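Local coordinates for protein PA0821 (Pseudomonas aeruginosa, PDB 7DRG) that probably serves as a type VI secretion antitoxin, an immunity protein that neutralises a putative VRR-NUC domain nuclease effector, at residues Asp32-Val37 with Ser119-Ala124; Pro220-Thr225 with Glu303-Leu308; Ala252-Ser257 with Val291-Ala296. All coordinates share one frame; numbering follows the deposited sequence.

Interaction 1. Residues Asp32-Val37 with Ser119-Ala124; sequences DYIGAV and SRDAGA
Tyr33 CG lies between its backbone N and carbonyl carbon (chi1 73°), and Arg120 CG lies anti to its backbone N (chi1 -167°) with the chain extended to NE, crossing the tyrosine side chain at about a right angle. The result is a flat guanidinium-on-ring stack just before a classic beta bulge, where the strand that begins near Ile34 and runs on to residue 46 carries Gly35 and Ala36 both facing Ile20 of strand 19-22. The guanidinium covers one ring face, with planes 13° apart and Arg120 CZ 3.4 Å from Tyr33 CD1. The aliphatic part of the same arginine continues the cover, Arg120 CD making a CH-pi contact over that face. Both polar ends are held: Ser190 and Glu31 take Arg120 NE and NH2, which should restrain the guanidinium's orientation, and Asp194 and Asn193 bind Tyr33 OH. A water accepts from Arg120 NH1 at 2.7 Å.

Next along the chain one side-chain and one backbone bond link the segments. Ile34 N donates to Asp121 OD1 at 2.9 Å, nearly straight but from above the carboxylate plane; Lys118 makes a salt bridge to the same oxygen and probably steadies its negative charge. Ala122 N returns a bond of 2.9 Å to Ile34 O, and Ala122 CB sits against Ala36 CA. The loop between strands 109-114 and 126-131 is thereby fastened alongside the bulged strand, the two running roughly the same way. Beyond these bonds methyls meet, Val37 CG1 with Ala122 CB and Val37 CG2 with Ala124 CB, and Val37 CG1 also touches the next peptide, 3.3 Å from Gly123 C.

Interaction 2. Residues Pro220-Thr225 with Glu303-Leu308; sequences PEFKPT and ETIGSL
Glu221 lays the aliphatic part of its side chain along the backbone of 304-306: its CB lies 3.7 Å from Thr304 O and 3.8 Å from Ile305 CA, and its CG comes next to Gly306 N. A bend at chi2 (91°) turns the carboxylate toward Gly306, yet no hydrogen bond spans the segments directly. Gly306 itself takes a positive phi (75°), a shape glycine adopts readily. Beside it, Phe222 and Ile305 run alongside each other in the same direction. Ile305 CG2 reaches the ring at its edge, near the ring plane, 3.8 Å from Phe222 CE1.

A water joins the two backbones, donating to Glu221 O and Thr304 O, each at 2.7 Å. Thr304 OG1 accepts a nearly straight bond from Gly306 N (3.2 Å) and also bonds Asp325 of helix 321-328, which ties the turn to that helix.

Farther out, Tyr302 stacks on the Phe222 ring and its hydroxyl bonds Phe222 O, while Leu216 touches both Phe222 and Ile305. The contact thus packs the 3-10 segment 220-222 against an ST turn at Thr304-Gly306, joining two loops of the immunity-protein fold.

Interaction 3. Residues Ala252-Ser257 with Val291-Ala296; sequences AQLPSS and VLLNHA
Leu292 O is gripped twice: it accepts the helical bond from Ala296 N (3.2 Å) and a hydrogen from a water at 2.8 Å. That water also donates to Gln253 O, 3.2 Å away, and so bridges the loop backbone to the helix where no direct hydrogen bond links the two segments.

Next to the bridge, Leu254 brings both methyls to the helix. Its CD2 rests over the backbone, 3.8 Å from Leu293 CA, and approaches Leu292 O as well. The other branch, Leu254 CD1, meets Leu293 CD1 at 3.6 Å, with the two side chains at a slant to one another. Leu293 reaches this point because its CG lies anti to the backbone N (chi1 -178°), which sends the leucine off along the flank of the helix. The extended chain of Gln253 brings its amide group against the Ala296 methyl in van der Waals contact.

The loop joining helix 247-251 to strand 259-264 thus packs against helix 288-297. Phe259 of that strand touches Leu254, Leu292 and Leu293 alike, Phe261 adds to the cover of Leu254, and Leu345 of helix 338-348 packs on Leu292.

Overall arrangement
From the N terminus, interaction 1 comes first: it joins the start of strand 34-46 to the loop between strands 109-114 and 126-131, closing a loop of 81 residues before the other contacts open. Interaction 2 then opens at 220-225, just after helix 213-216, and closes at 303-308, ahead of helix 321-328. Interaction 3 is nested inside that loop, joining the connection before strand 259-264 to helix 288-297. The centres of interactions 2 and 3 lie about 24 Å apart, whereas interactions 1 and 3, about 36 Å apart between centres, sit on opposite sides of the chain's centre. None touches another; interactions 2 and 3 both join parts of the later half of the chain.

Interaction 1. Residues Asp32-Val37 with Ser119-Ala124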
ATOM      1  N   ASP B  32       7.449  11.559  16.497  1.00 33.91           N
ATOM      2  CA  ASP B  32       6.818  12.855  16.754  1.00 38.57           C
ATOM      3  C   ASP B  32       7.301  13.929  15.770  1.00 31.61           C
ATOM      4  O   ASP B  32       7.807  14.979  16.155  1.00 33.92           O
ATOM      5  CB  ASP B  32       7.082  13.273  18.197  1.00 44.11           C
ATOM      6  CG  ASP B  32       6.161  14.380  18.665  1.00 56.40           C
ATOM      7  OD1 ASP B  32       5.123  14.604  18.008  1.00 59.52           O
ATOM      8  OD2 ASP B  32       6.481  15.029  19.684  1.00 64.31           O
ATOM      9  N   TYR B  33       7.127  13.653  14.477  1.00 30.05           N
ATOM     10  CA  TYR B  33       7.414  14.642  13.442  1.00 24.91           C
ATOM     11  C   TYR B  33       6.593  14.280  12.215  1.00 27.25           C
ATOM     12  O   TYR B  33       6.056  13.176  12.113  1.00 25.60           O
ATOM     13  CB  TYR B  33       8.915  14.716  13.108  1.00 29.37           C
ATOM     14  CG  TYR B  33       9.461  13.541  12.317  1.00 27.44           C
ATOM     15  CD1 TYR B  33       9.840  12.366  12.956  1.00 25.55           C
ATOM     16  CD2 TYR B  33       9.606  13.606  10.933  1.00 26.52           C
ATOM     17  CE1 TYR B  33      10.345  11.290  12.242  1.00 27.61           C
ATOM     18  CE2 TYR B  33      10.108  12.528  10.208  1.00 25.62           C
ATOM     19  CZ  TYR B  33      10.473  11.367  10.872  1.00 28.00           C
ATOM     20  OH  TYR B  33      10.969  10.281  10.178  1.00 27.36           O
ATOM     21  N   ILE B  34       6.489  15.223  11.283  1.00 23.40           N
ATOM     22  CA  ILE B  34       5.763  15.000  10.037  1.00 23.10           C
ATOM     23  C   ILE B  34       6.749  14.431   9.022  1.00 21.87           C
ATOM     24  O   ILE B  34       7.675  15.121   8.591  1.00 22.05           O
ATOM     25  CB  ILE B  34       5.117  16.289   9.518  1.00 24.67           C
ATOM     26  CG1 ILE B  34       4.168  16.873  10.571  1.00 27.80           C
ATOM     27  CG2 ILE B  34       4.397  16.019   8.201  1.00 23.45           C
ATOM     28  CD1 ILE B  34       3.617  18.243  10.199  1.00 31.20           C
ATOM     29  N   GLY B  35       6.551  13.169   8.635  1.00 21.85           N
ATOM     30  CA  GLY B  35       7.485  12.526   7.728  1.00 19.37           C
ATOM     31  C   GLY B  35       7.246  12.819   6.260  1.00 19.03           C
ATOM     32  O   GLY B  35       8.183  12.770   5.458  1.00 20.05           O
ATOM     33  N   ALA B  36       5.995  13.081   5.899  1.00 18.88           N
ATOM     34  CA  ALA B  36       5.654  13.302   4.485  1.00 19.00           C
ATOM     35  C   ALA B  36       4.423  14.193   4.363  1.00 23.40           C
ATOM     36  O   ALA B  36       3.550  14.061   5.148  1.00 21.72           O
ATOM     37  CB  ALA B  36       5.422  11.974   3.805  1.00 18.53           C
ATOM     38  N   VAL B  37       4.401  15.060   3.360  1.00 17.42           N
ATOM     39  CA  VAL B  37       3.195  15.892   3.144  1.00 19.66           C
ATOM     40  C   VAL B  37       2.911  15.924   1.648  1.00 17.76           C
ATOM     41  O   VAL B  37       3.803  16.137   0.895  1.00 17.99           O
ATOM     42  CB  VAL B  37       3.290  17.292   3.764  1.00 25.87           C
ATOM     43  CG1 VAL B  37       4.476  18.059   3.251  1.00 26.75           C
ATOM     44  CG2 VAL B  37       2.009  18.082   3.553  1.00 28.38           C
ATOM     45  N   SER B 119      12.241  21.833  12.165  1.00 26.36           N
ATOM     46  CA  SER B 119      13.162  21.685  11.042  1.00 24.23           C
ATOM     47  C   SER B 119      13.137  20.268  10.475  1.00 27.14           C
ATOM     48  O   SER B 119      13.452  20.075   9.294  1.00 30.38           O
ATOM     49  CB  SER B 119      14.587  22.073  11.467  1.00 23.84           C
ATOM     50  OG  SER B 119      15.067  21.207  12.487  1.00 28.79           O
ATOM     51  N   ARG B 120      12.745  19.286  11.290  1.00 25.76           N
ATOM     52  CA  ARG B 120      12.635  17.895  10.886  1.00 24.74           C
ATOM     53  C   ARG B 120      11.356  17.609  10.106  1.00 27.83           C
ATOM     54  O   ARG B 120      11.273  16.577   9.431  1.00 27.36           O
ATOM     55  CB  ARG B 120      12.698  17.016  12.141  1.00 31.42           C
ATOM     56  CG  ARG B 120      12.899  15.535  11.913  1.00 38.52           C
ATOM     57  CD  ARG B 120      12.877  14.826  13.248  1.00 38.62           C
ATOM     58  NE  ARG B 120      13.173  13.404  13.130  1.00 45.37           N
ATOM     59  CZ  ARG B 120      13.066  12.548  14.137  1.00 46.95           C
ATOM     60  NH1 ARG B 120      12.664  12.980  15.324  1.00 48.51           N
ATOM     61  NH2 ARG B 120      13.353  11.266  13.955  1.00 52.14           N
ATOM     62  N   ASP B 121      10.362  18.490  10.188  1.00 24.60           N
ATOM     63  CA  ASP B 121       9.072  18.250   9.553  1.00 24.88           C
ATOM     64  C   ASP B 121       9.141  18.464   8.047  1.00 22.64           C
ATOM     65  O   ASP B 121       9.698  19.457   7.568  1.00 22.76           O
ATOM     66  CB  ASP B 121       8.002  19.187  10.110  1.00 22.83           C
ATOM     67  CG  ASP B 121       7.575  18.847  11.520  1.00 32.23           C
ATOM     68  OD1 ASP B 121       7.772  17.690  11.952  1.00 30.23           O
ATOM     69  OD2 ASP B 121       7.017  19.749  12.187  1.00 31.33           O
ATOM     70  N   ALA B 122       8.524  17.548   7.304  1.00 22.03           N
ATOM     71  CA  ALA B 122       8.159  17.840   5.923  1.00 19.06           C
ATOM     72  C   ALA B 122       7.188  19.011   5.887  1.00 21.88           C
ATOM     73  O   ALA B 122       6.345  19.165   6.773  1.00 22.64           O
ATOM     74  CB  ALA B 122       7.525  16.614   5.264  1.00 19.31           C
ATOM     75  N   GLY B 123       7.329  19.856   4.865  1.00 21.66           N
ATOM     76  CA  GLY B 123       6.442  20.984   4.692  1.00 23.89           C
ATOM     77  C   GLY B 123       5.957  21.057   3.257  1.00 21.05           C
ATOM     78  O   GLY B 123       6.597  20.551   2.335  1.00 22.32           O
ATOM     79  N   ALA B 124       4.807  21.710   3.085  1.00 16.62           N
ATOM     80  CA  ALA B 124       4.160  21.759   1.779  1.00 16.72           C
ATOM     81  C   ALA B 124       4.699  22.860   0.875  1.00 18.46           C
ATOM     82  O   ALA B 124       4.489  22.790  -0.337  1.00 18.44           O
ATOM     83  CB  ALA B 124       2.648  21.926   1.954  1.00 21.74           C
TER
HETATM   84  O   HOH W   1      11.267  14.996  16.519  1.00 51.75           O

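Interaction 2. Residues Pro220-Thr225 with Glu303-Leu308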
ATOM      1  N   PRO B 220      24.555   7.355 -14.104  1.00 30.72           N
ATOM      2  CA  PRO B 220      24.733   6.903 -15.495  1.00 34.52           C
ATOM      3  C   PRO B 220      23.418   6.594 -16.189  1.00 32.64           C
ATOM      4  O   PRO B 220      23.310   6.758 -17.410  1.00 30.29           O
ATOM      5  CB  PRO B 220      25.600   5.644 -15.353  1.00 36.02           C
ATOM      6  CG  PRO B 220      26.226   5.748 -14.008  1.00 41.49           C
ATOM      7  CD  PRO B 220      25.248   6.479 -13.144  1.00 35.98           C
ATOM      8  N   GLU B 221      22.407   6.164 -15.435  1.00 29.65           N
ATOM      9  CA  GLU B 221      21.117   5.850 -16.032  1.00 28.64           C
ATOM     10  C   GLU B 221      20.435   7.072 -16.629  1.00 32.86           C
ATOM     11  O   GLU B 221      19.595   6.924 -17.522  1.00 26.61           O
ATOM     12  CB  GLU B 221      20.207   5.188 -14.991  1.00 30.24           C
ATOM     13  CG  GLU B 221      20.609   3.765 -14.605  1.00 32.64           C
ATOM     14  CD  GLU B 221      21.554   3.692 -13.406  1.00 39.44           C
ATOM     15  OE1 GLU B 221      22.190   4.710 -13.059  1.00 34.57           O
ATOM     16  OE2 GLU B 221      21.658   2.599 -12.808  1.00 46.67           O
ATOM     17  N   PHE B 222      20.811   8.261 -16.183  1.00 28.75           N
ATOM     18  CA  PHE B 222      20.133   9.485 -16.676  1.00 27.66           C
ATOM     19  C   PHE B 222      20.782  10.047 -17.948  1.00 28.74           C
ATOM     20  O   PHE B 222      20.229  10.963 -18.514  1.00 28.98           O
ATOM     21  CB  PHE B 222      20.067  10.517 -15.550  1.00 26.95           C
ATOM     22  CG  PHE B 222      18.688  10.944 -15.122  1.00 27.84           C
ATOM     23  CD1 PHE B 222      17.767  10.030 -14.664  1.00 32.42           C
ATOM     24  CD2 PHE B 222      18.325  12.271 -15.169  1.00 33.32           C
ATOM     25  CE1 PHE B 222      16.509  10.431 -14.262  1.00 34.33           C
ATOM     26  CE2 PHE B 222      17.057  12.667 -14.788  1.00 33.85           C
ATOM     27  CZ  PHE B 222      16.155  11.745 -14.326  1.00 28.96           C
ATOM     28  N   LYS B 223      21.902   9.478 -18.389  1.00 30.39           N
ATOM     29  CA  LYS B 223      22.587  10.010 -19.564  1.00 33.00           C
ATOM     30  C   LYS B 223      21.739  10.017 -20.836  1.00 27.35           C
ATOM     31  O   LYS B 223      21.839  10.995 -21.598  1.00 29.13           O
ATOM     32  CB  LYS B 223      23.886   9.225 -19.797  1.00 39.31           C
ATOM     33  CG  LYS B 223      24.865   9.151 -18.610  1.00 55.32           C
ATOM     34  CD  LYS B 223      25.982  10.191 -18.681  1.00 65.11           C
ATOM     35  CE  LYS B 223      27.179   9.773 -17.818  1.00 68.60           C
ATOM     36  NZ  LYS B 223      26.905   9.861 -16.352  1.00 68.38           N
ATOM     37  N   PRO B 224      20.938   8.989 -21.151  1.00 31.71           N
ATOM     38  CA  PRO B 224      20.152   9.038 -22.392  1.00 30.87           C
ATOM     39  C   PRO B 224      19.238  10.258 -22.464  1.00 29.30           C
ATOM     40  O   PRO B 224      18.820  10.820 -21.449  1.00 30.19           O
ATOM     41  CB  PRO B 224      19.344   7.736 -22.346  1.00 28.49           C
ATOM     42  CG  PRO B 224      20.184   6.808 -21.567  1.00 32.72           C
ATOM     43  CD  PRO B 224      20.818   7.668 -20.502  1.00 31.56           C
ATOM     44  N   THR B 225      18.940  10.672 -23.697  1.00 29.64           N
ATOM     45  CA  THR B 225      18.082  11.830 -23.956  1.00 29.27           C
ATOM     46  C   THR B 225      16.627  11.383 -23.835  1.00 30.16           C
ATOM     47  O   THR B 225      15.911  11.177 -24.821  1.00 31.40           O
ATOM     48  CB  THR B 225      18.386  12.424 -25.323  1.00 33.54           C
ATOM     49  OG1 THR B 225      19.790  12.693 -25.412  1.00 34.48           O
ATOM     50  CG2 THR B 225      17.616  13.717 -25.530  1.00 28.73           C
ATOM     51  N   GLU B 303      14.414   3.605 -19.834  1.00 27.17           N
ATOM     52  CA  GLU B 303      14.112   2.200 -19.585  1.00 30.14           C
ATOM     53  C   GLU B 303      14.344   1.841 -18.127  1.00 28.10           C
ATOM     54  O   GLU B 303      13.655   0.971 -17.578  1.00 28.55           O
ATOM     55  CB  GLU B 303      14.962   1.316 -20.495  1.00 35.44           C
ATOM     56  CG  GLU B 303      14.894   1.710 -21.958  1.00 52.25           C
ATOM     57  CD  GLU B 303      15.689   0.781 -22.853  1.00 66.80           C
ATOM     58  OE1 GLU B 303      16.626   1.262 -23.527  1.00 68.13           O
ATOM     59  OE2 GLU B 303      15.378  -0.429 -22.880  1.00 71.12           O
ATOM     60  N   THR B 304      15.312   2.496 -17.493  1.00 30.00           N
ATOM     61  CA  THR B 304      15.580   2.351 -16.073  1.00 27.49           C
ATOM     62  C   THR B 304      16.226   3.641 -15.585  1.00 25.75           C
ATOM     63  O   THR B 304      16.921   4.324 -16.343  1.00 27.55           O
ATOM     64  CB  THR B 304      16.492   1.151 -15.795  1.00 31.63           C
ATOM     65  OG1 THR B 304      16.753   1.063 -14.390  1.00 32.34           O
ATOM     66  CG2 THR B 304      17.810   1.295 -16.549  1.00 32.08           C
ATOM     67  N   ILE B 305      15.970   3.986 -14.323  1.00 26.77           N
ATOM     68  CA  ILE B 305      16.667   5.086 -13.670  1.00 27.44           C
ATOM     69  C   ILE B 305      17.397   4.626 -12.419  1.00 25.70           C
ATOM     70  O   ILE B 305      17.817   5.454 -11.606  1.00 26.84           O
ATOM     71  CB  ILE B 305      15.717   6.260 -13.348  1.00 29.47           C
ATOM     72  CG1 ILE B 305      14.577   5.809 -12.430  1.00 27.54           C
ATOM     73  CG2 ILE B 305      15.159   6.881 -14.630  1.00 28.96           C
ATOM     74  CD1 ILE B 305      13.646   6.950 -12.041  1.00 32.03           C
ATOM     75  N   GLY B 306      17.571   3.330 -12.258  1.00 25.08           N
ATOM     76  CA  GLY B 306      18.098   2.817 -11.020  1.00 29.31           C
ATOM     77  C   GLY B 306      17.046   2.846  -9.930  1.00 28.64           C
ATOM     78  O   GLY B 306      15.854   3.057 -10.166  1.00 29.81           O
ATOM     79  N   SER B 307      17.509   2.641  -8.706  1.00 28.28           N
ATOM     80  CA  SER B 307      16.596   2.618  -7.574  1.00 25.54           C
ATOM     81  C   SER B 307      16.098   4.023  -7.250  1.00 24.01           C
ATOM     82  O   SER B 307      16.831   5.010  -7.374  1.00 28.25           O
ATOM     83  CB  SER B 307      17.280   1.992  -6.364  1.00 26.95           C
ATOM     84  OG  SER B 307      17.573   0.632  -6.640  1.00 30.24           O
ATOM     85  N   LEU B 308      14.824   4.109  -6.869  1.00 23.64           N
ATOM     86  CA  LEU B 308      14.232   5.365  -6.431  1.00 22.58           C
ATOM     87  C   LEU B 308      14.486   5.639  -4.958  1.00 23.57           C
ATOM     88  O   LEU B 308      14.505   6.805  -4.545  1.00 25.38           O
ATOM     89  CB  LEU B 308      12.724   5.349  -6.692  1.00 21.76           C
ATOM     90  CG  LEU B 308      12.348   5.498  -8.167  1.00 25.98           C
ATOM     91  CD1 LEU B 308      10.945   4.989  -8.421  1.00 26.04           C
ATOM     92  CD2 LEU B 308      12.483   6.961  -8.584  1.00 30.07           C
TER
HETATM   93  O   HOH W   2      18.530   4.641 -18.548  1.00 28.44           O

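Interaction 3. Residues Ala252-Ser257 with Val291-Ala296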
ATOM      1  N   ALA B 252      -1.548  16.074 -32.341  1.00 33.71           N
ATOM      2  CA  ALA B 252      -2.435  15.125 -33.006  1.00 45.53           C
ATOM      3  C   ALA B 252      -2.884  13.994 -32.083  1.00 49.63           C
ATOM      4  O   ALA B 252      -3.906  13.357 -32.362  1.00 52.32           O
ATOM      5  CB  ALA B 252      -1.746  14.541 -34.241  1.00 47.48           C
ATOM      6  N   GLN B 253      -2.151  13.726 -30.999  1.00 36.92           N
ATOM      7  CA  GLN B 253      -2.492  12.650 -30.082  1.00 38.54           C
ATOM      8  C   GLN B 253      -3.096  13.126 -28.769  1.00 30.12           C
ATOM      9  O   GLN B 253      -3.481  12.290 -27.947  1.00 34.81           O
ATOM     10  CB  GLN B 253      -1.244  11.812 -29.756  1.00 39.22           C
ATOM     11  CG  GLN B 253      -0.471  11.320 -30.959  1.00 44.19           C
ATOM     12  CD  GLN B 253       0.903  10.813 -30.581  1.00 40.98           C
ATOM     13  OE1 GLN B 253       1.916  11.452 -30.874  1.00 45.84           O
ATOM     14  NE2 GLN B 253       0.950   9.661 -29.927  1.00 37.26           N
ATOM     15  N   LEU B 254      -3.165  14.431 -28.532  1.00 31.35           N
ATOM     16  CA  LEU B 254      -3.568  14.961 -27.232  1.00 32.28           C
ATOM     17  C   LEU B 254      -4.658  16.005 -27.432  1.00 33.78           C
ATOM     18  O   LEU B 254      -4.348  17.178 -27.702  1.00 33.76           O
ATOM     19  CB  LEU B 254      -2.371  15.557 -26.498  1.00 28.21           C
ATOM     20  CG  LEU B 254      -1.169  14.614 -26.393  1.00 30.08           C
ATOM     21  CD1 LEU B 254       0.082  15.408 -26.034  1.00 32.31           C
ATOM     22  CD2 LEU B 254      -1.428  13.492 -25.385  1.00 27.65           C
ATOM     23  N   PRO B 255      -5.926  15.627 -27.284  1.00 33.20           N
ATOM     24  CA  PRO B 255      -7.025  16.545 -27.617  1.00 38.86           C
ATOM     25  C   PRO B 255      -6.911  17.874 -26.888  1.00 38.17           C
ATOM     26  O   PRO B 255      -6.736  17.924 -25.666  1.00 31.86           O
ATOM     27  CB  PRO B 255      -8.271  15.768 -27.183  1.00 35.56           C
ATOM     28  CG  PRO B 255      -7.862  14.336 -27.290  1.00 38.96           C
ATOM     29  CD  PRO B 255      -6.414  14.294 -26.893  1.00 29.65           C
ATOM     30  N   SER B 256      -7.021  18.965 -27.657  1.00 34.40           N
ATOM     31  CA  SER B 256      -6.865  20.310 -27.107  1.00 25.46           C
ATOM     32  C   SER B 256      -7.983  20.677 -26.142  1.00 28.22           C
ATOM     33  O   SER B 256      -7.872  21.700 -25.454  1.00 32.40           O
ATOM     34  CB  SER B 256      -6.782  21.345 -28.230  1.00 36.07           C
ATOM     35  OG  SER B 256      -7.926  21.283 -29.063  1.00 38.74           O
ATOM     36  N   SER B 257      -9.040  19.865 -26.062  1.00 29.81           N
ATOM     37  CA  SER B 257     -10.057  20.062 -25.036  1.00 31.25           C
ATOM     38  C   SER B 257      -9.494  19.821 -23.642  1.00 31.82           C
ATOM     39  O   SER B 257     -10.006  20.370 -22.658  1.00 31.34           O
ATOM     40  CB  SER B 257     -11.251  19.136 -25.288  1.00 31.22           C
ATOM     41  OG  SER B 257     -10.872  17.770 -25.319  1.00 32.96           O
ATOM     42  N   VAL B 291      -2.558   8.828 -18.800  1.00 23.47           N
ATOM     43  CA  VAL B 291      -2.437   7.633 -19.635  1.00 24.62           C
ATOM     44  C   VAL B 291      -2.217   8.023 -21.090  1.00 23.54           C
ATOM     45  O   VAL B 291      -1.364   7.458 -21.789  1.00 24.62           O
ATOM     46  CB  VAL B 291      -3.685   6.745 -19.479  1.00 23.17           C
ATOM     47  CG1 VAL B 291      -3.764   5.707 -20.612  1.00 26.07           C
ATOM     48  CG2 VAL B 291      -3.692   6.081 -18.128  1.00 26.78           C
ATOM     49  N   LEU B 292      -2.989   8.997 -21.571  1.00 23.79           N
ATOM     50  CA  LEU B 292      -2.869   9.399 -22.965  1.00 25.34           C
ATOM     51  C   LEU B 292      -1.525  10.071 -23.240  1.00 24.50           C
ATOM     52  O   LEU B 292      -0.890   9.807 -24.268  1.00 26.95           O
ATOM     53  CB  LEU B 292      -4.033  10.313 -23.343  1.00 23.91           C
ATOM     54  CG  LEU B 292      -5.405   9.635 -23.368  1.00 32.04           C
ATOM     55  CD1 LEU B 292      -6.491  10.674 -23.576  1.00 36.66           C
ATOM     56  CD2 LEU B 292      -5.468   8.554 -24.450  1.00 30.85           C
ATOM     57  N   LEU B 293      -1.059  10.927 -22.326  1.00 22.53           N
ATOM     58  CA  LEU B 293       0.231  11.566 -22.548  1.00 21.33           C
ATOM     59  C   LEU B 293       1.373  10.566 -22.426  1.00 24.46           C
ATOM     60  O   LEU B 293       2.325  10.608 -23.215  1.00 23.88           O
ATOM     61  CB  LEU B 293       0.422  12.721 -21.568  1.00 22.39           C
ATOM     62  CG  LEU B 293       1.738  13.477 -21.760  1.00 24.88           C
ATOM     63  CD1 LEU B 293       1.834  14.089 -23.155  1.00 23.54           C
ATOM     64  CD2 LEU B 293       1.862  14.548 -20.717  1.00 25.55           C
ATOM     65  N   ASN B 294       1.306   9.668 -21.438  1.00 24.01           N
ATOM     66  CA  ASN B 294       2.346   8.656 -21.296  1.00 23.36           C
ATOM     67  C   ASN B 294       2.432   7.782 -22.539  1.00 25.35           C
ATOM     68  O   ASN B 294       3.529   7.393 -22.957  1.00 28.14           O
ATOM     69  CB  ASN B 294       2.082   7.812 -20.046  1.00 22.59           C
ATOM     70  CG  ASN B 294       3.049   6.646 -19.895  1.00 26.16           C
ATOM     71  OD1 ASN B 294       4.146   6.796 -19.355  1.00 26.96           O
ATOM     72  ND2 ASN B 294       2.629   5.467 -20.350  1.00 23.46           N
ATOM     73  N   HIS B 295       1.284   7.468 -23.147  1.00 26.56           N
ATOM     74  CA  HIS B 295       1.290   6.681 -24.376  1.00 26.26           C
ATOM     75  C   HIS B 295       2.030   7.409 -25.495  1.00 29.03           C
ATOM     76  O   HIS B 295       2.810   6.798 -26.235  1.00 32.56           O
ATOM     77  CB  HIS B 295      -0.147   6.361 -24.787  1.00 30.00           C
ATOM     78  CG  HIS B 295      -0.249   5.358 -25.893  1.00 34.46           C
ATOM     79  ND1 HIS B 295      -0.046   4.010 -25.695  1.00 38.65           N
ATOM     80  CD2 HIS B 295      -0.528   5.508 -27.210  1.00 37.44           C
ATOM     81  CE1 HIS B 295      -0.198   3.372 -26.841  1.00 38.19           C
ATOM     82  NE2 HIS B 295      -0.493   4.258 -27.776  1.00 40.02           N
ATOM     83  N   ALA B 296       1.811   8.721 -25.617  1.00 27.47           N
ATOM     84  CA  ALA B 296       2.460   9.496 -26.672  1.00 27.22           C
ATOM     85  C   ALA B 296       3.963   9.637 -26.453  1.00 30.63           C
ATOM     86  O   ALA B 296       4.716   9.768 -27.426  1.00 31.43           O
ATOM     87  CB  ALA B 296       1.825  10.884 -26.772  1.00 28.84           C
TER
HETATM   88  O   HOH W   3      -2.217   9.637 -26.734  1.00 36.42           O